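PDB 3HX9: heme oxygenase (mycobilin-producing) from Mycobacterium tuberculosis, which probably degrades heme oxidatively to mycobilin with release of free iron, working with an electron donor such as ascorbate. Local coordinates for residues V4-I9 and F52-W57. Sequence-based numbering, arbitrary orientation.
With HEM (protoporphyrin IX containing Fe), chain E.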
loop_
_atom_site.group_PDB
_atom_site.type_symbol
_atom_site.label_atom_id
_atom_site.label_comp_id
_atom_site.label_asym_id
_atom_site.label_seq_id
_atom_site.Cartn_x
_atom_site.Cartn_y
_atom_site.Cartn_z
ATOM N N VAL A 4 4.557 -7.072 2.477
ATOM C CA VAL A 4 3.291 -6.355 2.662
ATOM C C VAL A 4 2.186 -7.299 2.218
ATOM O O VAL A 4 2.289 -7.937 1.153
ATOM C CB VAL A 4 3.274 -5.071 1.755
ATOM C CG1 VAL A 4 1.895 -4.463 1.842
ATOM C CG2 VAL A 4 4.181 -4.030 2.316
ATOM N N LYS A 5 1.185 -7.449 3.069
ATOM C CA LYS A 5 0.009 -8.256 2.746
ATOM C C LYS A 5 -1.198 -7.339 2.820
ATOM O O LYS A 5 -1.509 -6.806 3.876
ATOM C CB LYS A 5 -0.098 -9.365 3.774
ATOM C CG LYS A 5 1.213 -10.251 3.895
ATOM C CD LYS A 5 1.465 -11.065 2.544
ATOM C CE LYS A 5 2.561 -12.172 2.636
ATOM N NZ LYS A 5 3.307 -11.764 3.717
ATOM N N ILE A 6 -1.908 -7.154 1.701
ATOM C CA ILE A 6 -2.969 -6.179 1.712
ATOM C C ILE A 6 -4.272 -6.988 1.563
ATOM O O ILE A 6 -4.353 -7.767 0.580
ATOM C CB ILE A 6 -2.853 -5.282 0.448
ATOM C CG1 ILE A 6 -1.481 -4.574 0.418
ATOM C CG2 ILE A 6 -4.073 -4.229 0.416
ATOM C CD1 ILE A 6 -1.363 -3.380 -0.540
ATOM N N ASN A 7 -5.205 -6.809 2.473
ATOM C CA ASN A 7 -6.565 -7.325 2.217
ATOM C C ASN A 7 -7.325 -6.250 1.527
ATOM O O ASN A 7 -7.579 -5.209 2.137
ATOM C CB ASN A 7 -7.236 -7.839 3.486
ATOM C CG ASN A 7 -8.325 -8.871 3.171
ATOM O OD1 ASN A 7 -9.378 -8.831 3.794
ATOM N ND2 ASN A 7 -8.051 -9.764 2.257
ATOM N N ALA A 8 -7.732 -6.498 0.264
ATOM C CA ALA A 8 -8.468 -5.482 -0.468
ATOM C C ALA A 8 -9.927 -5.875 -0.365
ATOM O O ALA A 8 -10.342 -6.848 -1.003
ATOM C CB ALA A 8 -7.978 -5.338 -1.966
ATOM N N ILE A 9 -10.693 -5.129 0.414
ATOM C CA ILE A 9 -12.035 -5.569 0.871
ATOM C C ILE A 9 -13.120 -4.744 0.209
ATOM O O ILE A 9 -13.009 -3.526 0.027
ATOM C CB ILE A 9 -12.166 -5.571 2.372
ATOM C CG1 ILE A 9 -11.765 -4.199 2.957
ATOM C CG2 ILE A 9 -11.280 -6.643 2.875
ATOM C CD1 ILE A 9 -12.027 -4.086 4.469
ATOM N N PHE A 52 -8.259 -0.727 1.417
ATOM C CA PHE A 52 -7.032 -1.568 1.490
ATOM C C PHE A 52 -6.610 -1.643 2.927
ATOM O O PHE A 52 -6.425 -0.600 3.554
ATOM C CB PHE A 52 -5.847 -0.943 0.709
ATOM C CG PHE A 52 -5.815 -1.238 -0.765
ATOM C CD1 PHE A 52 -6.940 -1.772 -1.416
ATOM C CD2 PHE A 52 -4.674 -0.986 -1.510
ATOM C CE1 PHE A 52 -6.891 -2.043 -2.776
ATOM C CE2 PHE A 52 -4.609 -1.244 -2.881
ATOM C CZ PHE A 52 -5.782 -1.748 -3.510
ATOM N N VAL A 53 -6.476 -2.862 3.445
ATOM C CA VAL A 53 -6.022 -3.101 4.781
ATOM C C VAL A 53 -4.570 -3.537 4.582
ATOM O O VAL A 53 -4.318 -4.648 4.164
ATOM C CB VAL A 53 -6.839 -4.203 5.451
ATOM C CG1 VAL A 53 -6.339 -4.469 6.889
ATOM C CG2 VAL A 53 -8.330 -3.674 5.518
ATOM N N VAL A 54 -3.665 -2.600 4.775
ATOM C CA VAL A 54 -2.238 -2.762 4.385
ATOM C C VAL A 54 -1.470 -3.230 5.607
ATOM O O VAL A 54 -1.244 -2.437 6.543
ATOM C CB VAL A 54 -1.661 -1.452 3.865
ATOM C CG1 VAL A 54 -0.165 -1.638 3.445
ATOM C CG2 VAL A 54 -2.490 -0.934 2.717
ATOM N N THR A 55 -1.076 -4.497 5.606
ATOM C CA THR A 55 -0.392 -5.006 6.811
ATOM C C THR A 55 1.063 -5.277 6.458
ATOM O O THR A 55 1.412 -5.621 5.316
ATOM C CB THR A 55 -1.014 -6.293 7.368
ATOM O OG1 THR A 55 -0.707 -7.429 6.501
ATOM C CG2 THR A 55 -2.512 -6.135 7.498
ATOM N N HIS A 56 1.933 -5.092 7.468
ATOM C CA HIS A 56 3.402 -5.189 7.242
ATOM C C HIS A 56 3.989 -6.242 8.176
ATOM O O HIS A 56 3.624 -6.299 9.362
ATOM C CB HIS A 56 3.986 -3.829 7.668
ATOM C CG HIS A 56 3.512 -2.714 6.782
ATOM N ND1 HIS A 56 2.384 -1.964 7.027
ATOM C CD2 HIS A 56 4.019 -2.278 5.602
ATOM C CE1 HIS A 56 2.239 -1.070 6.052
ATOM N NE2 HIS A 56 3.242 -1.221 5.197
ATOM N N TRP A 57 4.840 -7.098 7.621
ATOM C CA TRP A 57 5.419 -8.202 8.390
ATOM C C TRP A 57 6.898 -8.289 8.097
ATOM O O TRP A 57 7.357 -7.964 7.023
ATOM C CB TRP A 57 4.766 -9.514 8.048
ATOM C CG TRP A 57 3.278 -9.500 8.265
ATOM C CD1 TRP A 57 2.310 -8.955 7.431
ATOM C CD2 TRP A 57 2.602 -9.950 9.440
ATOM N NE1 TRP A 57 1.089 -9.038 8.051
ATOM C CE2 TRP A 57 1.215 -9.701 9.252
ATOM C CE3 TRP A 57 3.023 -10.597 10.604
ATOM C CZ2 TRP A 57 0.250 -10.016 10.254
ATOM C CZ3 TRP A 57 2.091 -10.914 11.604
ATOM C CH2 TRP A 57 0.698 -10.650 11.399
HETATM C CHA HEM E . -12.826 -9.136 7.696
HETATM C CHB HEM E . -10.042 -6.718 10.870
HETATM C CHC HEM E . -6.090 -8.137 8.400
HETATM C CHD HEM E . -8.852 -11.206 5.851
HETATM C C1A HEM E . -12.389 -8.312 8.712
HETATM C C2A HEM E . -13.274 -7.530 9.544
HETATM C C3A HEM E . -12.514 -6.883 10.427
HETATM C C4A HEM E . -11.151 -7.186 10.164
HETATM C CMA HEM E . -12.948 -5.885 11.507
HETATM C CAA HEM E . -14.822 -7.503 9.400
HETATM C CBA HEM E . -15.202 -6.462 8.335
HETATM C CGA HEM E . -16.694 -6.265 8.108
HETATM O O1A HEM E . -17.129 -6.518 7.002
HETATM O O2A HEM E . -17.431 -5.862 9.014
HETATM C C1B HEM E . -8.752 -6.897 10.442
HETATM C C2B HEM E . -7.604 -6.247 11.053
HETATM C C3B HEM E . -6.501 -6.632 10.359
HETATM C C4B HEM E . -6.924 -7.519 9.283
HETATM C CMB HEM E . -7.618 -5.315 12.274
HETATM C CAB HEM E . -5.093 -6.120 10.656
HETATM C CBB HEM E . -3.989 -6.811 10.393
HETATM C C1C HEM E . -6.499 -9.100 7.514
HETATM C C2C HEM E . -5.646 -9.760 6.558
HETATM C C3C HEM E . -6.474 -10.560 5.865
HETATM C C4C HEM E . -7.801 -10.464 6.356
HETATM C CMC HEM E . -4.158 -9.483 6.262
HETATM C CAC HEM E . -6.074 -11.477 4.721
HETATM C CBC HEM E . -5.168 -12.416 5.011
HETATM C C1D HEM E . -10.169 -10.930 6.092
HETATM C C2D HEM E . -11.243 -11.556 5.382
HETATM C C3D HEM E . -12.493 -10.909 5.950
HETATM C C4D HEM E . -12.032 -9.939 6.931
HETATM C CMD HEM E . -11.074 -12.659 4.296
HETATM C CAD HEM E . -13.938 -11.205 5.527
HETATM C CBD HEM E . -14.208 -10.223 4.373
HETATM C CGD HEM E . -15.550 -10.589 3.721
HETATM O O1D HEM E . -16.360 -11.267 4.359
HETATM O O2D HEM E . -15.818 -10.325 2.528
HETATM N NA HEM E . -11.063 -8.076 9.107
HETATM N NB HEM E . -8.308 -7.659 9.402
HETATM N NC HEM E . -7.812 -9.563 7.400
HETATM N ND HEM E . -10.665 -9.958 6.941
HETATM FE FE HEM E . -9.519 -8.586 7.978
#
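K5 and T55 face each other as an antiparallel hydrogen-bonded pair, and the carbonyl oxygen of K5 takes two donors from T55. The backbone T55 N reaches K5 O at 2.9 Å, tilted from the carbonyl plane, while T55 OG1 gives a 2.8 Å bond in that plane, on a lone pair. With chi1 72°, OG1 sits between its own backbone N and carbonyl carbon, which brings the hydroxyl across to strand 4-9 and leaves CG2 to meet the heme vinyl carbon CBB. OG1 then accepts W57 NE1 at 2.9 Å, lying at the indole edge in the ring plane and completing a short hydrogen-bonded chain from the indole N-H through OG1 to K5 O. N7 and V53 form the next hydrogen-bonded pair, joined by N7 N to V53 O and V53 N to N7 O. Their side chains, with that of T55, make a heme-facing surface: N7 OD1 comes to 3.2 Å from the meso carbon CHD, and V53 CG1 lies 3.9 Å from C4B. These are the two central strands of the four-stranded antiparallel sheet of a ferredoxin-like subunit; two such sheets form the dimeric alpha-beta barrel of the antibiotic biosynthesis monooxygenase family. The face bearing V4, I6, A8, F52 and V54 is largely apolar, with H56 CD2 against V4 CG2 at one end. I6 CG2 packs on F52 CG at 3.7 Å, and A8 CB touches F52 CE1 at 3.6 Å. F52 and F92 of the second subunit pack on this F52, and the same neighbouring F52 touches I6. Back on the side of T55, the W57 indole packs among F36, F63 and W66, the last a predicted transition-state stabiliser.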